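Local coordinates for protein predicted acetamidase/formamidase (Thermoanaerobacter tengcongensis, PDB 3TKK) that probably hydrolyses carbon-nitrogen bonds in linear amides, as acetamidases and formamidases do, and binds zinc and calcium ions, at residues Tyr5-Ser8 with Ala9-Ile13; Val139-Glu143 with Gly144-Cys148; Ser288-Asn291 with Trp292-Glu295. All blocks are in the same frame, centred on the assembly; numbering follows the deposited sequence.

Contact 1: Tyr5-Ser8 with Ala9-Ile13; sequences YSLS and ADHHI
S8 and D10 meet through a short hydrogen bond in which the serine hydroxyl donates to the aspartate, with OG of S8 2.6 Å from OD1 of D10. The hydroxyl comes from above the carboxylate plane, 42° out of it. Serine suits the place because its OG, swung away from its own backbone N (chi1 158°), is small and polar enough to reach forward over the turn. D10 meets it with CG between its backbone N and carbonyl carbon, a rotation that folds the acid back over the preceding residues. The backbone supplies the second bond: N of H11 donates to O of S8 at 3.0 Å, nearly straight at the hydrogen (169°), although the donor stands above the carbonyl plane. The same carbonyl oxygen lies at the edge of the H11 ring, 3.7 Å from its CD2. CD1 of L7 also reaches the ring, obliquely, 4.0 Å from CD2 of H11.

One step outward, OE1 of E35 accepts from N of A9, tying the turn to strand 31-36, and also hydrogen-bonds OG of S8, so the two carboxylates probably share that hydroxyl's proton. With an alanine at S8, the D10 carboxylate is likely to lose its hydroxyl mate and be freer to turn, while E35 would keep only its bond to N of A9 in this turn. L7 is buried against T63 and I66, a setting that favours a branched apolar side chain. The arrangement is a type I beta turn from S8 to H11, joining strand 4-7 of the nine-stranded sheet to strand 12-13 of another sheet.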
loop_
_atom_site.group_PDB
_atom_site.type_symbol
_atom_site.label_atom_id
_atom_site.label_comp_id
_atom_site.label_asym_id
_atom_site.label_seq_id
_atom_site.Cartn_x
_atom_site.Cartn_y
_atom_site.Cartn_z
ATOM N N TYR A 5 1.057 35.879 -1.890
ATOM C CA TYR A 5 0.072 36.295 -0.907
ATOM C C TYR A 5 0.054 35.399 0.325
ATOM O O TYR A 5 0.366 34.214 0.271
ATOM C CB TYR A 5 -1.369 36.285 -1.500
ATOM C CG TYR A 5 -1.423 37.111 -2.765
ATOM C CD1 TYR A 5 -1.546 36.512 -3.997
ATOM C CD2 TYR A 5 -1.403 38.472 -2.701
ATOM C CE1 TYR A 5 -1.607 37.252 -5.171
ATOM C CE2 TYR A 5 -1.430 39.259 -3.870
ATOM C CZ TYR A 5 -1.552 38.635 -5.108
ATOM O OH TYR A 5 -1.582 39.406 -6.255
ATOM N N SER A 6 -0.430 35.943 1.413
ATOM C CA SER A 6 -0.662 35.141 2.618
ATOM C C SER A 6 -2.153 35.064 2.876
ATOM O O SER A 6 -2.856 36.072 2.804
ATOM C CB SER A 6 0.113 35.855 3.734
ATOM O OG SER A 6 -0.589 35.693 4.926
ATOM N N LEU A 7 -2.700 33.897 3.131
ATOM C CA LEU A 7 -4.120 33.737 3.279
ATOM C C LEU A 7 -4.324 33.137 4.695
ATOM O O LEU A 7 -3.838 32.026 5.009
ATOM C CB LEU A 7 -4.645 32.725 2.271
ATOM C CG LEU A 7 -6.151 32.462 2.327
ATOM C CD1 LEU A 7 -6.881 33.799 2.143
ATOM C CD2 LEU A 7 -6.510 31.455 1.218
ATOM N N SER A 8 -5.119 33.842 5.508
ATOM C CA SER A 8 -5.261 33.452 6.885
ATOM C C SER A 8 -6.469 32.508 7.073
ATOM O O SER A 8 -7.385 32.455 6.245
ATOM C CB SER A 8 -5.306 34.785 7.660
ATOM O OG SER A 8 -5.922 34.631 8.902
ATOM N N ALA A 9 -6.476 31.781 8.189
ATOM C CA ALA A 9 -7.349 30.712 8.428
ATOM C C ALA A 9 -8.786 31.142 8.746
ATOM O O ALA A 9 -9.638 30.282 8.719
ATOM C CB ALA A 9 -6.768 29.797 9.519
ATOM N N ASP A 10 -9.015 32.452 8.899
ATOM C CA ASP A 10 -10.335 33.009 9.049
ATOM C C ASP A 10 -11.068 32.925 7.739
ATOM O O ASP A 10 -12.263 33.093 7.755
ATOM C CB ASP A 10 -10.403 34.452 9.609
ATOM C CG ASP A 10 -9.417 35.419 8.959
ATOM O OD1 ASP A 10 -8.405 35.022 8.350
ATOM O OD2 ASP A 10 -9.585 36.652 9.168
ATOM N N HIS A 11 -10.368 32.645 6.607
ATOM C CA HIS A 11 -11.123 32.378 5.380
ATOM C C HIS A 11 -11.205 30.880 5.188
ATOM O O HIS A 11 -10.245 30.279 4.709
ATOM C CB HIS A 11 -10.445 33.011 4.162
ATOM C CG HIS A 11 -10.299 34.496 4.246
ATOM N ND1 HIS A 11 -11.118 35.367 3.560
ATOM C CD2 HIS A 11 -9.410 35.257 4.920
ATOM C CE1 HIS A 11 -10.742 36.605 3.831
ATOM N NE2 HIS A 11 -9.697 36.556 4.635
ATOM N N HIS A 12 -12.296 30.223 5.543
ATOM C CA HIS A 12 -12.272 28.778 5.398
ATOM C C HIS A 12 -13.689 28.268 5.055
ATOM O O HIS A 12 -14.667 28.994 5.284
ATOM C CB HIS A 12 -11.832 28.059 6.716
ATOM C CG HIS A 12 -12.447 28.626 7.971
ATOM N ND1 HIS A 12 -13.758 28.376 8.342
ATOM C CD2 HIS A 12 -11.932 29.422 8.951
ATOM C CE1 HIS A 12 -14.027 28.984 9.487
ATOM N NE2 HIS A 12 -12.933 29.601 9.896
ATOM N N ILE A 13 -13.763 26.998 4.662
ATOM C CA ILE A 13 -15.052 26.396 4.278
ATOM C C ILE A 13 -15.196 25.039 4.961
ATOM O O ILE A 13 -14.189 24.396 5.331
ATOM C CB ILE A 13 -15.035 26.114 2.803
ATOM C CG1 ILE A 13 -13.878 25.130 2.471
ATOM C CG2 ILE A 13 -14.930 27.492 1.970
ATOM C CD1 ILE A 13 -13.761 24.974 1.077
#

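Contact 2: Val139-Glu143 with Gly144-Cys148; sequences VAPKE and GSINC
The pyrrolidine ring of P141, puckered rather than truly flat, meets the side chain of I146 through its CG, which lies 3.9 Å from CD1 of I146. The same ring carbon comes within 3.7 Å of O of G144, so one corner of the ring lies against both a methyl and a peptide oxygen by packing alone. The two side chains lie at a slant to each other. I146 extends CG1 opposite its own carbonyl carbon (chi1 -61°) and continues extended, which carries its terminal methyl to the proline. Rigid proline and branched isoleucine are natural choices here, since each offers a compact apolar surface where the chain bends back.

At the bend, E143 is exposed, its chain bent at chi2, with OE1 in a long, weak ion pair with NZ of K18. No hydrogen bond joins the two halves of the segment directly, so their closeness rests on packing and on the course of the backbone.

P141 also packs on F16, and I146 bonds through its backbone to that residue. The loop thus leaves strand 133-138 and returns as strand 146-147, which pairs antiparallel with strand 15-16.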
loop_
_atom_site.group_PDB
_atom_site.type_symbol
_atom_site.label_atom_id
_atom_site.label_comp_id
_atom_site.label_asym_id
_atom_site.label_seq_id
_atom_site.Cartn_x
_atom_site.Cartn_y
_atom_site.Cartn_z
ATOM N N VAL A 139 -10.407 21.037 -5.045
ATOM C CA VAL A 139 -11.096 22.107 -5.720
ATOM C C VAL A 139 -12.598 21.798 -5.665
ATOM O O VAL A 139 -12.999 20.775 -5.163
ATOM C CB VAL A 139 -10.681 22.098 -7.204
ATOM C CG1 VAL A 139 -9.156 22.254 -7.329
ATOM C CG2 VAL A 139 -11.184 20.673 -7.916
ATOM N N ALA A 140 -13.413 22.732 -6.161
ATOM C CA ALA A 140 -14.849 22.529 -6.111
ATOM C C ALA A 140 -15.259 21.464 -7.121
ATOM O O ALA A 140 -14.764 21.416 -8.227
ATOM C CB ALA A 140 -15.634 23.843 -6.405
ATOM N N PRO A 141 -16.181 20.591 -6.702
ATOM C CA PRO A 141 -16.789 19.680 -7.621
ATOM C C PRO A 141 -17.674 20.362 -8.648
ATOM O O PRO A 141 -18.121 21.523 -8.472
ATOM C CB PRO A 141 -17.689 18.764 -6.732
ATOM C CG PRO A 141 -17.537 19.210 -5.287
ATOM C CD PRO A 141 -16.796 20.603 -5.355
ATOM N N LYS A 142 -17.981 19.619 -9.707
ATOM C CA LYS A 142 -18.827 20.140 -10.783
ATOM C C LYS A 142 -20.169 20.551 -10.217
ATOM O O LYS A 142 -20.624 21.638 -10.415
ATOM C CB LYS A 142 -18.986 19.059 -11.851
ATOM C CG LYS A 142 -19.413 19.574 -13.245
ATOM C CD LYS A 142 -19.296 18.335 -14.193
ATOM C CE LYS A 142 -20.618 17.983 -14.939
ATOM N NZ LYS A 142 -20.581 16.478 -15.144
ATOM N N GLU A 143 -20.787 19.729 -9.411
ATOM C CA GLU A 143 -22.156 20.091 -9.030
ATOM C C GLU A 143 -22.421 20.162 -7.510
ATOM O O GLU A 143 -22.165 21.206 -6.893
ATOM C CB GLU A 143 -23.163 19.203 -9.784
ATOM C CG GLU A 143 -24.657 19.716 -9.724
ATOM C CD GLU A 143 -24.793 21.252 -9.950
ATOM O OE1 GLU A 143 -25.130 22.012 -8.989
ATOM O OE2 GLU A 143 -24.553 21.705 -11.096
ATOM N N GLY A 144 -22.971 19.095 -6.911
ATOM C CA GLY A 144 -23.458 19.190 -5.513
ATOM C C GLY A 144 -22.252 19.375 -4.580
ATOM O O GLY A 144 -21.171 18.761 -4.793
ATOM N N SER A 145 -22.454 20.203 -3.557
ATOM C CA SER A 145 -21.592 20.307 -2.409
ATOM C C SER A 145 -21.074 18.955 -1.821
ATOM O O SER A 145 -21.840 17.970 -1.671
ATOM C CB SER A 145 -22.345 21.083 -1.311
ATOM O OG SER A 145 -21.510 21.199 -0.167
ATOM N N ILE A 146 -19.788 18.924 -1.478
ATOM C CA ILE A 146 -19.222 17.768 -0.823
ATOM C C ILE A 146 -18.466 18.132 0.445
ATOM O O ILE A 146 -17.437 18.739 0.426
ATOM C CB ILE A 146 -18.390 16.878 -1.798
ATOM C CG1 ILE A 146 -19.315 16.364 -2.935
ATOM C CG2 ILE A 146 -17.751 15.652 -1.035
ATOM C CD1 ILE A 146 -18.586 15.643 -4.161
ATOM N N ASN A 147 -19.021 17.735 1.569
ATOM C CA ASN A 147 -18.349 17.972 2.856
ATOM C C ASN A 147 -16.846 17.681 2.876
ATOM O O ASN A 147 -16.435 16.608 2.411
ATOM C CB ASN A 147 -19.046 17.082 3.896
ATOM C CG ASN A 147 -18.650 17.431 5.314
ATOM O OD1 ASN A 147 -17.664 16.894 5.883
ATOM N ND2 ASN A 147 -19.419 18.339 5.912
ATOM N N CYS A 148 -16.063 18.627 3.463
ATOM C CA CYS A 148 -14.622 18.543 3.707
ATOM C C CYS A 148 -14.032 17.231 4.129
ATOM O O CYS A 148 -12.895 16.957 3.796
ATOM C CB CYS A 148 -14.234 19.630 4.740
ATOM S SG CYS A 148 -14.186 21.104 3.788
#

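Contact 3: Ser288-Asn291 with Trp292-Glu295; sequences SLPN and WILE
This is a strand-to-helix junction: strand 283-290 of the nine-stranded sheet ends at P290, the N-cap residue, and helix 291-296 starts at once. P290 has no side-chain group to cap the helix; its ring restrains phi at the strand's end, and its carbonyl accepts a weak hydrogen bond from N of I293 at 3.2 Å. A full helical bond follows, N of E295 to O of N291 at 2.9 Å (161° at the hydrogen).

The apolar side chains close the corner. CB of L289 rests 3.7 Å from CD2 of L294, the two leucines crossing at about a right angle, and both pack on F252 of helix 237-255. P290 and I293 run side by side, with CD of P290 4.0 Å from CG1 of I293. The amide of N291 hydrogen-bonds OG1 of T228 through OD1 and O of T224 through ND2; OE1 of E295 forms a salt bridge with NH1 of R300. W292 and I293 also pack on L128 of the second subunit.

W292 has CG between its backbone N and carbonyl carbon (chi1 66°), bringing the indole back toward the cap: CB of P290 lies 3.6 Å from CD1 of W292, and CG1 of I293 sits over one ring face.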
loop_
_atom_site.group_PDB
_atom_site.type_symbol
_atom_site.label_atom_id
_atom_site.label_comp_id
_atom_site.label_asym_id
_atom_site.label_seq_id
_atom_site.Cartn_x
_atom_site.Cartn_y
_atom_site.Cartn_z
ATOM N N SER A 288 1.012 3.878 -7.984
ATOM C CA SER A 288 2.197 4.694 -8.065
ATOM C C SER A 288 3.152 4.045 -9.040
ATOM O O SER A 288 3.428 2.841 -8.898
ATOM C CB SER A 288 2.805 4.586 -6.684
ATOM O OG SER A 288 3.966 5.295 -6.529
ATOM N N LEU A 289 3.798 4.844 -9.927
ATOM C CA LEU A 289 4.901 4.423 -10.812
ATOM C C LEU A 289 6.139 5.309 -10.579
ATOM O O LEU A 289 6.020 6.453 -10.222
ATOM C CB LEU A 289 4.495 4.528 -12.277
ATOM C CG LEU A 289 3.519 3.430 -12.680
ATOM C CD1 LEU A 289 2.580 3.883 -13.854
ATOM C CD2 LEU A 289 4.367 2.149 -13.055
ATOM N N PRO A 290 7.315 4.761 -10.761
ATOM C CA PRO A 290 8.517 5.562 -10.726
ATOM C C PRO A 290 8.459 6.642 -11.786
ATOM O O PRO A 290 8.162 6.382 -12.916
ATOM C CB PRO A 290 9.648 4.545 -11.072
ATOM C CG PRO A 290 9.111 3.231 -10.706
ATOM C CD PRO A 290 7.587 3.366 -11.129
ATOM N N ASN A 291 8.867 7.869 -11.466
ATOM C CA ASN A 291 8.900 8.927 -12.490
ATOM C C ASN A 291 9.711 8.597 -13.737
ATOM O O ASN A 291 9.381 9.043 -14.828
ATOM C CB ASN A 291 9.405 10.235 -11.901
ATOM C CG ASN A 291 8.481 10.772 -10.853
ATOM O OD1 ASN A 291 7.241 10.475 -10.828
ATOM N ND2 ASN A 291 8.997 11.642 -10.047
ATOM N N TRP A 292 10.787 7.823 -13.635
ATOM C CA TRP A 292 11.618 7.721 -14.865
ATOM C C TRP A 292 10.909 6.841 -15.938
ATOM O O TRP A 292 11.159 6.934 -17.149
ATOM C CB TRP A 292 13.015 7.192 -14.539
ATOM C CG TRP A 292 13.011 5.788 -14.051
ATOM C CD1 TRP A 292 12.751 5.355 -12.790
ATOM C CD2 TRP A 292 13.295 4.609 -14.835
ATOM N NE1 TRP A 292 12.786 3.975 -12.756
ATOM C CE2 TRP A 292 13.170 3.508 -13.992
ATOM C CE3 TRP A 292 13.646 4.396 -16.180
ATOM C CZ2 TRP A 292 13.395 2.213 -14.429
ATOM C CZ3 TRP A 292 13.876 3.108 -16.613
ATOM C CH2 TRP A 292 13.716 2.027 -15.743
ATOM N N ILE A 293 10.040 5.954 -15.502
ATOM C CA ILE A 293 9.187 5.234 -16.457
ATOM C C ILE A 293 8.259 6.185 -17.213
ATOM O O ILE A 293 8.250 6.214 -18.446
ATOM C CB ILE A 293 8.294 4.189 -15.742
ATOM C CG1 ILE A 293 9.095 3.288 -14.803
ATOM C CG2 ILE A 293 7.585 3.336 -16.743
ATOM C CD1 ILE A 293 9.298 1.961 -15.316
ATOM N N LEU A 294 7.493 7.022 -16.523
ATOM C CA LEU A 294 6.675 7.954 -17.267
ATOM C C LEU A 294 7.581 8.809 -18.171
ATOM O O LEU A 294 7.279 9.132 -19.344
ATOM C CB LEU A 294 5.953 8.932 -16.333
ATOM C CG LEU A 294 4.938 8.578 -15.272
ATOM C CD1 LEU A 294 3.600 9.066 -15.718
ATOM C CD2 LEU A 294 4.897 7.115 -14.890
ATOM N N GLU A 295 8.693 9.217 -17.597
ATOM C CA GLU A 295 9.651 10.076 -18.321
ATOM C C GLU A 295 10.083 9.392 -19.618
ATOM O O GLU A 295 10.096 10.004 -20.671
ATOM C CB GLU A 295 10.840 10.344 -17.406
ATOM C CG GLU A 295 11.952 11.238 -17.949
ATOM C CD GLU A 295 11.415 12.493 -18.610
ATOM O OE1 GLU A 295 10.268 12.919 -18.332
ATOM O OE2 GLU A 295 12.151 13.060 -19.422
#

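Along the chain the three contacts follow in series. Contacts 1 and 2 are neighbours, with centres about 19 Å apart, and they touch where O of I13 packs against SG of C148, 3.6 Å away; the pairing of strand 15-16 with strand 146-147 continues this link. Contact 3 stands apart, with its centre about 35 Å from that of contact 1 and about 30 Å from that of contact 2. Contacts 1 and 3 nevertheless share the nine-stranded sheet, through strands 4-7 and 283-290, on opposite sides of the chain's centre. There the sheet hands the chain on, to the second sheet at contact 1 and, at contact 3, to helix 291-296, which packs on the second subunit.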